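Local coordinates for protein lipid II:glycine glycyltransferase (Staphylococcus aureus, PDB 6SNR) that probably adds the first glycine of the pentaglycine cell-wall bridge to the lysine of lipid II, with glycyl-tRNA as donor and without the ribosome, at residues Ile105-Val111 with Lys384-Tyr390; Cys70-Arg74 with Tyr141-Arg145; Leu24-Ala30 with Ala55-Phe59. All coordinates share one frame; numbering follows the deposited sequence.

Contact 1 (Ile105-Val111 with Lys384-Tyr390); sequences IKIDPDV and KIGEFDY
Lys106 reaches across to Asp389 and Glu387, using its whole length. Its CB lies against Asp389 OD1 at 3.2 Å, CG runs on to within 3.7 Å of Glu387 CG, and CD and CE pass beside Glu387 OE2. With CG anti to the backbone N (chi1 178°) and the next torsion extended as well, the first part of the chain runs straight toward the acids; bends at chi3 and chi4 then turn NZ between the carboxylates. NZ is 2.7 Å from Asp389 OD1, which it meets on the syn lone pair, with a weak second bond to OD2. Glu387 OE2, 2.8 Å from Lys106 NZ, is approached from above its carboxylate plane instead. Glu401 adds a further salt bridge to NZ, and Tyr397 binds Asp389 OD2, so this buried ammonium is probably well balanced by acids. The other Glu387 oxygen shares a water with Asp108 OD2, itself bound to Tyr71.

Between the strands, paired backbone bonds join Ile105 to Tyr390 and Ile107 to Phe388, with Ile107 N 2.8 Å from Phe388 O. On the face away from Lys106, Ile107 CG1 meets Phe388 CB at 3.8 Å; helices 83-99 and 117-125 pack over this side. Beyond the strands the chains part around Gly386, whose O shares a water with Pro109 O. They meet again where Ile385 N bonds Val111 O at 2.9 Å and Ile385 CD1 rests on Pro109 CG and Val111 CB. Asp110 OD1 forms a salt bridge with Lys384 NZ, and Asp110 OD2 one with Lys315. Strand 388-391, returning after the second domain, slots antiparallel between 102-107 and 129-130, the strand order of the GNAT acetyltransferase fold, to whose clan the FemABX family belongs.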
loop_
_atom_site.group_PDB
_atom_site.type_symbol
_atom_site.label_atom_id
_atom_site.label_comp_id
_atom_site.label_asym_id
_atom_site.label_seq_id
_atom_site.Cartn_x
_atom_site.Cartn_y
_atom_site.Cartn_z
ATOM N N ILE A 105 -1.750 -23.942 -15.468
ATOM C CA ILE A 105 -1.982 -22.496 -15.604
ATOM C C ILE A 105 -2.771 -22.090 -14.356
ATOM O O ILE A 105 -3.904 -22.500 -14.156
ATOM C CB ILE A 105 -2.818 -22.150 -16.836
ATOM C CG1 ILE A 105 -2.056 -22.525 -18.112
ATOM C CG2 ILE A 105 -3.199 -20.658 -16.842
ATOM C CD1 ILE A 105 -2.971 -22.618 -19.298
ATOM N N LYS A 106 -2.139 -21.245 -13.556
ATOM C CA LYS A 106 -2.685 -20.833 -12.253
ATOM C C LYS A 106 -3.140 -19.385 -12.362
ATOM O O LYS A 106 -2.322 -18.514 -12.740
ATOM C CB LYS A 106 -1.603 -20.963 -11.187
ATOM C CG LYS A 106 -2.042 -20.501 -9.757
ATOM C CD LYS A 106 -0.934 -20.676 -8.776
ATOM C CE LYS A 106 -0.535 -22.119 -8.581
ATOM N NZ LYS A 106 -1.630 -22.976 -8.034
ATOM N N ILE A 107 -4.384 -19.117 -11.941
ATOM C CA ILE A 107 -4.876 -17.731 -11.967
ATOM C C ILE A 107 -5.490 -17.362 -10.603
ATOM O O ILE A 107 -5.821 -18.243 -9.793
ATOM C CB ILE A 107 -5.928 -17.498 -13.046
ATOM C CG1 ILE A 107 -7.245 -18.236 -12.695
ATOM C CG2 ILE A 107 -5.453 -17.920 -14.447
ATOM C CD1 ILE A 107 -8.382 -17.931 -13.602
ATOM N N ASP A 108 -5.590 -16.052 -10.347
ATOM C CA ASP A 108 -6.051 -15.556 -9.036
ATOM C C ASP A 108 -6.551 -14.099 -9.167
ATOM O O ASP A 108 -5.995 -13.186 -8.533
ATOM C CB ASP A 108 -5.013 -15.757 -7.891
ATOM C CG ASP A 108 -3.634 -15.220 -8.159
ATOM O OD1 ASP A 108 -3.345 -14.713 -9.267
ATOM O OD2 ASP A 108 -2.755 -15.338 -7.313
ATOM N N PRO A 109 -7.575 -13.872 -9.986
ATOM C CA PRO A 109 -7.946 -12.513 -10.312
ATOM C C PRO A 109 -8.545 -11.778 -9.108
ATOM O O PRO A 109 -9.049 -12.415 -8.181
ATOM C CB PRO A 109 -8.965 -12.688 -11.417
ATOM C CG PRO A 109 -9.601 -14.023 -11.136
ATOM C CD PRO A 109 -8.451 -14.843 -10.640
ATOM N N ASP A 110 -8.479 -10.460 -9.122
ATOM C CA ASP A 110 -9.071 -9.657 -8.051
ATOM C C ASP A 110 -10.564 -9.470 -8.324
ATOM O O ASP A 110 -10.986 -8.440 -8.845
ATOM C CB ASP A 110 -8.380 -8.309 -7.981
ATOM C CG ASP A 110 -8.809 -7.464 -6.786
ATOM O OD1 ASP A 110 -9.609 -7.908 -5.909
ATOM O OD2 ASP A 110 -8.355 -6.311 -6.782
ATOM N N VAL A 111 -11.350 -10.502 -7.995
ATOM C CA VAL A 111 -12.796 -10.490 -8.119
ATOM C C VAL A 111 -13.344 -10.855 -6.743
ATOM O O VAL A 111 -12.973 -11.843 -6.176
ATOM C CB VAL A 111 -13.324 -11.470 -9.203
ATOM C CG1 VAL A 111 -14.860 -11.525 -9.242
ATOM C CG2 VAL A 111 -12.766 -11.055 -10.550
ATOM N N LYS A 384 -11.771 -12.321 -1.910
ATOM C CA LYS A 384 -11.641 -12.634 -3.317
ATOM C C LYS A 384 -12.055 -14.079 -3.581
ATOM O O LYS A 384 -12.117 -14.911 -2.662
ATOM C CB LYS A 384 -10.179 -12.442 -3.735
ATOM C CG LYS A 384 -9.683 -10.995 -3.861
ATOM C CD LYS A 384 -9.840 -10.035 -2.736
ATOM C CE LYS A 384 -8.767 -8.931 -2.767
ATOM N NZ LYS A 384 -9.187 -7.689 -3.425
ATOM N N ILE A 385 -12.325 -14.383 -4.836
ATOM C CA ILE A 385 -12.770 -15.741 -5.180
ATOM C C ILE A 385 -11.669 -16.775 -4.999
ATOM O O ILE A 385 -11.961 -17.961 -4.778
ATOM C CB ILE A 385 -13.362 -15.773 -6.611
ATOM C CG1 ILE A 385 -12.405 -15.232 -7.675
ATOM C CG2 ILE A 385 -14.659 -14.998 -6.629
ATOM C CD1 ILE A 385 -12.858 -15.549 -9.108
ATOM N N GLY A 386 -10.390 -16.366 -5.088
ATOM C CA GLY A 386 -9.286 -17.244 -4.827
ATOM C C GLY A 386 -8.485 -17.691 -6.039
ATOM O O GLY A 386 -8.395 -16.975 -7.009
ATOM N N GLU A 387 -7.865 -18.852 -5.899
ATOM C CA GLU A 387 -6.864 -19.384 -6.806
ATOM C C GLU A 387 -7.439 -20.566 -7.560
ATOM O O GLU A 387 -8.113 -21.418 -6.962
ATOM C CB GLU A 387 -5.613 -19.773 -6.022
ATOM C CG GLU A 387 -4.423 -20.155 -6.884
ATOM C CD GLU A 387 -3.209 -20.359 -6.034
ATOM O OE1 GLU A 387 -2.642 -19.368 -5.506
ATOM O OE2 GLU A 387 -2.766 -21.501 -5.895
ATOM N N PHE A 388 -7.184 -20.630 -8.876
ATOM C CA PHE A 388 -7.719 -21.675 -9.736
ATOM C C PHE A 388 -6.604 -22.194 -10.642
ATOM O O PHE A 388 -5.774 -21.423 -11.131
ATOM C CB PHE A 388 -8.802 -21.101 -10.669
ATOM C CG PHE A 388 -9.974 -20.461 -9.955
ATOM C CD1 PHE A 388 -9.876 -19.194 -9.434
ATOM C CD2 PHE A 388 -11.187 -21.141 -9.825
ATOM C CE1 PHE A 388 -10.919 -18.635 -8.751
ATOM C CE2 PHE A 388 -12.260 -20.549 -9.170
ATOM C CZ PHE A 388 -12.115 -19.300 -8.625
ATOM N N ASP A 389 -6.616 -23.506 -10.917
ATOM C CA ASP A 389 -5.596 -24.125 -11.749
ATOM C C ASP A 389 -6.262 -24.858 -12.906
ATOM O O ASP A 389 -7.217 -25.602 -12.697
ATOM C CB ASP A 389 -4.749 -25.108 -10.963
ATOM C CG ASP A 389 -3.961 -24.454 -9.868
ATOM O OD1 ASP A 389 -3.135 -23.600 -10.224
ATOM O OD2 ASP A 389 -4.108 -24.842 -8.686
ATOM N N TYR A 390 -5.772 -24.618 -14.120
ATOM C CA TYR A 390 -6.140 -25.415 -15.301
ATOM C C TYR A 390 -4.985 -26.384 -15.456
ATOM O O TYR A 390 -3.853 -26.013 -15.778
ATOM C CB TYR A 390 -6.360 -24.559 -16.538
ATOM C CG TYR A 390 -6.834 -25.378 -17.711
ATOM C CD1 TYR A 390 -5.920 -26.029 -18.514
ATOM C CD2 TYR A 390 -8.189 -25.499 -18.011
ATOM C CE1 TYR A 390 -6.347 -26.800 -19.582
ATOM C CE2 TYR A 390 -8.616 -26.258 -19.101
ATOM C CZ TYR A 390 -7.675 -26.913 -19.864
ATOM O OH TYR A 390 -8.061 -27.677 -20.963
HETATM O O HOH W 1 -3.213 -16.755 -5.091
HETATM O O HOH W 2 -8.694 -14.340 -6.371
#

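Contact 2 (Cys70-Arg74 with Tyr141-Arg145); sequences CYISR and YIQPR
Two side-chain hydrogen bonds join Tyr71 and Arg74 to the loop at Gln143 and Pro144. Gln143 NE2 gives an N-H to Tyr71 OH at 3.0 Å with a 159° angle; the donor comes in at the ring's edge, with amide and phenol ring almost coplanar, 9° apart. The same hydroxyl is also bound to Asp108. Arg74 NH2 donates to Pro144 O, 2.9 Å away, and here the guanidinium plane and the carbonyl plane both contain the bond.

Tyr71 lies on strand 68-78, which runs parallel to 102-107 in the GNAT-like sheet. Just past the end of strand 102-107, the Asp108 side chain holds Arg74 N, and the loop 141-145, which leads into the second sheet, packs against Tyr71 and Arg74 here.

Packing follows the flat faces. Ile142 CD1 sits over the middle of the Tyr71 ring, 3.8 Å from its centroid, a CH-pi contact, while Ser73 CB touches the opposite face near the rim. Gln143 CB lies over one guanidinium face, 3.6 Å from Arg74 NH2.

Water completes the link: one molecule joins Arg74 NH1 to Pro144 O, and another donates to Gln143 OE1 while accepting a weak bond from Arg74 NH2.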
loop_
_atom_site.group_PDB
_atom_site.type_symbol
_atom_site.label_atom_id
_atom_site.label_comp_id
_atom_site.label_asym_id
_atom_site.label_seq_id
_atom_site.Cartn_x
_atom_site.Cartn_y
_atom_site.Cartn_z
ATOM N N CYS A 70 3.056 -22.016 -15.045
ATOM C CA CYS A 70 2.494 -20.802 -15.665
ATOM C C CYS A 70 1.635 -20.101 -14.634
ATOM O O CYS A 70 0.561 -20.587 -14.259
ATOM C CB CYS A 70 1.658 -21.138 -16.909
ATOM S SG CYS A 70 0.927 -19.696 -17.717
ATOM N N TYR A 71 2.077 -18.927 -14.164
ATOM C CA TYR A 71 1.320 -18.214 -13.151
ATOM C C TYR A 71 0.884 -16.852 -13.693
ATOM O O TYR A 71 1.749 -16.013 -14.032
ATOM C CB TYR A 71 2.164 -18.071 -11.893
ATOM C CG TYR A 71 1.522 -17.317 -10.736
ATOM C CD1 TYR A 71 0.148 -17.353 -10.498
ATOM C CD2 TYR A 71 2.316 -16.485 -9.941
ATOM C CE1 TYR A 71 -0.438 -16.609 -9.466
ATOM C CE2 TYR A 71 1.742 -15.743 -8.899
ATOM C CZ TYR A 71 0.380 -15.836 -8.662
ATOM O OH TYR A 71 -0.171 -15.050 -7.643
ATOM N N ILE A 72 -0.410 -16.676 -13.789
ATOM C CA ILE A 72 -1.055 -15.438 -14.281
ATOM C C ILE A 72 -1.468 -14.663 -13.043
ATOM O O ILE A 72 -2.622 -14.718 -12.613
ATOM C CB ILE A 72 -2.240 -15.689 -15.227
ATOM C CG1 ILE A 72 -1.830 -16.661 -16.361
ATOM C CG2 ILE A 72 -2.785 -14.369 -15.800
ATOM C CD1 ILE A 72 -2.866 -16.926 -17.422
ATOM N N SER A 73 -0.503 -13.945 -12.473
ATOM C CA SER A 73 -0.677 -13.359 -11.091
ATOM C C SER A 73 -1.636 -12.172 -11.136
ATOM O O SER A 73 -1.374 -11.124 -11.780
ATOM C CB SER A 73 0.688 -12.926 -10.506
ATOM O OG SER A 73 1.429 -12.034 -11.373
ATOM N N ARG A 74 -2.793 -12.326 -10.471
ATOM C CA ARG A 74 -3.906 -11.374 -10.520
ATOM C C ARG A 74 -4.491 -11.123 -11.934
ATOM O O ARG A 74 -5.131 -10.125 -12.188
ATOM C CB ARG A 74 -3.532 -10.057 -9.817
ATOM C CG ARG A 74 -3.315 -10.228 -8.305
ATOM C CD ARG A 74 -4.631 -10.257 -7.624
ATOM N NE ARG A 74 -4.523 -10.269 -6.153
ATOM C CZ ARG A 74 -5.033 -11.199 -5.346
ATOM N NH1 ARG A 74 -5.653 -12.269 -5.830
ATOM N NH2 ARG A 74 -4.919 -10.987 -4.009
ATOM N N TYR A 141 -2.555 -20.991 -1.017
ATOM C CA TYR A 141 -2.484 -20.217 -2.237
ATOM C C TYR A 141 -1.447 -19.110 -2.124
ATOM O O TYR A 141 -1.022 -18.750 -1.058
ATOM C CB TYR A 141 -3.860 -19.705 -2.631
ATOM C CG TYR A 141 -4.919 -19.540 -1.526
ATOM C CD1 TYR A 141 -4.870 -18.480 -0.686
ATOM C CD2 TYR A 141 -6.027 -20.399 -1.452
ATOM C CE1 TYR A 141 -5.847 -18.254 0.254
ATOM C CE2 TYR A 141 -7.035 -20.195 -0.493
ATOM C CZ TYR A 141 -6.908 -19.130 0.368
ATOM O OH TYR A 141 -7.901 -18.884 1.278
ATOM N N ILE A 142 -1.032 -18.574 -3.293
ATOM C CA ILE A 142 0.083 -17.659 -3.355
ATOM C C ILE A 142 -0.218 -16.254 -2.795
ATOM O O ILE A 142 0.576 -15.715 -2.020
ATOM C CB ILE A 142 0.606 -17.553 -4.801
ATOM C CG1 ILE A 142 1.050 -18.929 -5.293
ATOM C CG2 ILE A 142 1.751 -16.549 -4.891
ATOM C CD1 ILE A 142 1.493 -18.926 -6.766
ATOM N N GLN A 143 -1.303 -15.671 -3.234
ATOM C CA GLN A 143 -1.673 -14.336 -2.801
ATOM C C GLN A 143 -2.649 -14.414 -1.635
ATOM O O GLN A 143 -3.364 -15.394 -1.474
ATOM C CB GLN A 143 -2.325 -13.534 -3.916
ATOM C CG GLN A 143 -1.458 -13.342 -5.172
ATOM C CD GLN A 143 -0.174 -12.619 -4.941
ATOM O OE1 GLN A 143 -0.081 -11.708 -4.087
ATOM N NE2 GLN A 143 0.873 -12.999 -5.698
ATOM N N PRO A 144 -2.719 -13.319 -0.870
ATOM C CA PRO A 144 -3.849 -13.265 0.089
ATOM C C PRO A 144 -5.193 -13.290 -0.633
ATOM O O PRO A 144 -5.403 -12.665 -1.693
ATOM C CB PRO A 144 -3.661 -11.917 0.778
ATOM C CG PRO A 144 -2.249 -11.469 0.519
ATOM C CD PRO A 144 -1.879 -12.121 -0.809
ATOM N N ARG A 145 -6.150 -14.036 -0.066
ATOM C CA ARG A 145 -7.501 -14.103 -0.580
ATOM C C ARG A 145 -8.394 -13.054 0.063
ATOM O O ARG A 145 -9.513 -12.865 -0.357
ATOM C CB ARG A 145 -8.103 -15.524 -0.375
ATOM C CG ARG A 145 -9.376 -15.723 -1.158
ATOM C CD ARG A 145 -9.938 -17.151 -1.113
ATOM N NE ARG A 145 -10.483 -17.476 0.211
ATOM C CZ ARG A 145 -11.696 -17.113 0.617
ATOM N NH1 ARG A 145 -12.479 -16.377 -0.151
ATOM N NH2 ARG A 145 -12.099 -17.436 1.843
HETATM O O HOH W 3 -7.071 -14.046 -4.124
HETATM O O HOH W 4 -2.058 -9.599 -4.123
#

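Contact 3 (Leu24-Ala30 with Ala55-Phe59); sequences LQLTKWA and AQLLF
Gln25 and Gln56 make the main meeting of segment 24-30 with strand 55-59. Leu24, just before, only skirts the strand: its carbonyl takes a hydrogen bond from Ser73 OG, and its side chain turns elsewhere, with CD2 above one face of the Trp29 indole.

Gln25 follows at the end of a short 3-10 turn. Its chain bends at chi2 (-73°), and this fold brings the amide back against the strand backbone: Gln25 CD lies 3.8 Å from Gln56 N, and the group faces both the N and the O of that residue. The two glutamine side chains slide past one another in opposite directions, their amide planes 68° apart.

Leu26 occupies the N-cap position, directing its side chain away from the strand, onto helix 8-17. Its carbonyl starts the helix, accepting from Ala30 N at 3.2 Å, and the Gln56 side chain ends at this same carbonyl, with Gln56 CD 3.7 Å from Leu26 O. Gln56 gets there because CG is anti to the backbone N (chi1 -179°) and the chain runs on extended.

Thr27 crosses the tip of Gln56 at about a right angle, its CA and CG2 lying against the amide; its hydroxyl is engaged by Asp12.

One turn on, Ala30 points its methyl toward the strand. Ala30 CB is 3.6 Å from Gln56 CD and 4.0 Å from Leu58 CD2, touching both of these side chains on the sheet face; Ala40 of strand 39-47 packs against both Ala30 and Leu58. The small methyl probably allows helix 27-33 to lie close to the sheet. A pair of helices between the first and second strands, with the second packed against the antiparallel strands that follow, is the N-terminal layout of a GNAT-like domain.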
loop_
_atom_site.group_PDB
_atom_site.type_symbol
_atom_site.label_atom_id
_atom_site.label_comp_id
_atom_site.label_asym_id
_atom_site.label_seq_id
_atom_site.Cartn_x
_atom_site.Cartn_y
_atom_site.Cartn_z
ATOM N N LEU A 24 -0.102 -6.583 -10.297
ATOM C CA LEU A 24 0.655 -7.784 -10.608
ATOM C C LEU A 24 0.504 -8.229 -12.079
ATOM O O LEU A 24 1.185 -9.170 -12.470
ATOM C CB LEU A 24 0.271 -8.918 -9.629
ATOM C CG LEU A 24 0.454 -8.689 -8.140
ATOM C CD1 LEU A 24 0.478 -10.003 -7.331
ATOM C CD2 LEU A 24 1.487 -7.690 -7.683
ATOM N N GLN A 25 -0.326 -7.513 -12.865
ATOM C CA GLN A 25 -0.459 -7.720 -14.305
ATOM C C GLN A 25 0.257 -6.664 -15.158
ATOM O O GLN A 25 0.166 -6.714 -16.399
ATOM C CB GLN A 25 -1.893 -7.877 -14.718
ATOM C CG GLN A 25 -2.520 -9.199 -14.256
ATOM C CD GLN A 25 -1.961 -10.354 -15.087
ATOM O OE1 GLN A 25 -1.117 -11.206 -14.641
ATOM N NE2 GLN A 25 -2.361 -10.336 -16.280
ATOM N N LEU A 26 0.922 -5.717 -14.519
ATOM C CA LEU A 26 1.672 -4.675 -15.272
ATOM C C LEU A 26 2.992 -5.201 -15.787
ATOM O O LEU A 26 3.698 -5.969 -15.122
ATOM C CB LEU A 26 1.926 -3.420 -14.399
ATOM C CG LEU A 26 0.674 -2.697 -13.900
ATOM C CD1 LEU A 26 1.101 -1.488 -13.062
ATOM C CD2 LEU A 26 -0.183 -2.254 -15.071
ATOM N N THR A 27 3.400 -4.691 -16.963
ATOM C CA THR A 27 4.639 -5.112 -17.521
ATOM C C THR A 27 5.880 -4.827 -16.660
ATOM O O THR A 27 6.801 -5.618 -16.623
ATOM C CB THR A 27 4.860 -4.606 -18.977
ATOM O OG1 THR A 27 5.079 -3.179 -18.975
ATOM C CG2 THR A 27 3.729 -4.946 -19.885
ATOM N N LYS A 28 5.906 -3.679 -15.950
ATOM C CA LYS A 28 7.048 -3.368 -15.111
ATOM C C LYS A 28 7.067 -4.230 -13.829
ATOM O O LYS A 28 8.126 -4.430 -13.256
ATOM C CB LYS A 28 7.066 -1.876 -14.743
ATOM C CG LYS A 28 7.230 -0.951 -15.911
ATOM C CD LYS A 28 8.548 -1.136 -16.607
ATOM C CE LYS A 28 8.850 0.111 -17.447
ATOM N NZ LYS A 28 8.889 1.375 -16.627
ATOM N N TRP A 29 5.902 -4.752 -13.432
ATOM C CA TRP A 29 5.905 -5.749 -12.323
ATOM C C TRP A 29 6.618 -7.033 -12.791
ATOM O O TRP A 29 7.458 -7.627 -12.071
ATOM C CB TRP A 29 4.508 -6.062 -11.865
ATOM C CG TRP A 29 4.518 -7.044 -10.756
ATOM C CD1 TRP A 29 4.298 -8.389 -10.853
ATOM C CD2 TRP A 29 4.836 -6.786 -9.385
ATOM N NE1 TRP A 29 4.464 -8.972 -9.639
ATOM C CE2 TRP A 29 4.785 -8.020 -8.715
ATOM C CE3 TRP A 29 5.164 -5.632 -8.657
ATOM C CZ2 TRP A 29 5.000 -8.130 -7.353
ATOM C CZ3 TRP A 29 5.405 -5.744 -7.321
ATOM C CH2 TRP A 29 5.325 -6.991 -6.674
ATOM N N ALA A 30 6.324 -7.476 -14.009
ATOM C CA ALA A 30 7.090 -8.619 -14.571
ATOM C C ALA A 30 8.568 -8.369 -14.594
ATOM O O ALA A 30 9.360 -9.268 -14.285
ATOM C CB ALA A 30 6.575 -8.988 -15.953
ATOM N N ALA A 55 -3.717 -10.736 -20.571
ATOM C CA ALA A 55 -3.086 -11.440 -19.464
ATOM C C ALA A 55 -1.586 -11.458 -19.648
ATOM O O ALA A 55 -1.066 -11.555 -20.765
ATOM C CB ALA A 55 -3.671 -12.847 -19.324
ATOM N N GLN A 56 -0.877 -11.308 -18.548
ATOM C CA GLN A 56 0.525 -11.457 -18.464
ATOM C C GLN A 56 0.842 -12.761 -17.713
ATOM O O GLN A 56 0.418 -12.970 -16.582
ATOM C CB GLN A 56 1.120 -10.284 -17.692
ATOM C CG GLN A 56 2.578 -10.354 -17.570
ATOM C CD GLN A 56 3.136 -9.052 -17.098
ATOM O OE1 GLN A 56 3.048 -8.710 -15.905
ATOM N NE2 GLN A 56 3.672 -8.308 -18.020
ATOM N N LEU A 57 1.522 -13.653 -18.391
ATOM C CA LEU A 57 1.882 -14.994 -17.893
ATOM C C LEU A 57 3.287 -14.984 -17.420
ATOM O O LEU A 57 4.210 -14.546 -18.151
ATOM C CB LEU A 57 1.743 -16.032 -19.059
ATOM C CG LEU A 57 0.365 -16.434 -19.566
ATOM C CD1 LEU A 57 -0.585 -15.338 -19.941
ATOM C CD2 LEU A 57 0.572 -17.393 -20.758
ATOM N N LEU A 58 3.542 -15.458 -16.202
ATOM C CA LEU A 58 4.868 -15.591 -15.699
ATOM C C LEU A 58 5.178 -17.070 -15.626
ATOM O O LEU A 58 4.420 -17.856 -15.064
ATOM C CB LEU A 58 5.025 -14.984 -14.293
ATOM C CG LEU A 58 4.857 -13.457 -14.291
ATOM C CD1 LEU A 58 4.854 -12.895 -12.856
ATOM C CD2 LEU A 58 5.969 -12.820 -15.084
ATOM N N PHE A 59 6.337 -17.423 -16.139
ATOM C CA PHE A 59 6.849 -18.808 -16.063
ATOM C C PHE A 59 8.089 -18.959 -15.219
ATOM O O PHE A 59 9.005 -18.112 -15.265
ATOM C CB PHE A 59 7.202 -19.288 -17.524
ATOM C CG PHE A 59 6.023 -19.461 -18.391
ATOM C CD1 PHE A 59 5.355 -20.651 -18.492
ATOM C CD2 PHE A 59 5.564 -18.427 -19.197
ATOM C CE1 PHE A 59 4.257 -20.796 -19.300
ATOM C CE2 PHE A 59 4.464 -18.565 -19.986
ATOM C CZ PHE A 59 3.780 -19.753 -20.067
#

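In the fold
All three contacts involve one mixed sheet, read across from strand 50-61 through 68-78 and 102-107 to 388-391. Contact 1 is strand pairing, buried, with salt bridges on one face and apolar packing on the other. Contact 3, also buried, is helix against sheet, where glutamine amides and small apolar groups replace charge. Contact 2, only partly buried, joins a strand end to a loop through single polar bonds, ring packing and water. It touches both others, contact 1 through Asp108 and contact 3 through the Tyr71-Leu58 backbone bond and Ser73. Contacts 1 and 3 do not touch, their nearest atoms being about 6 Å apart.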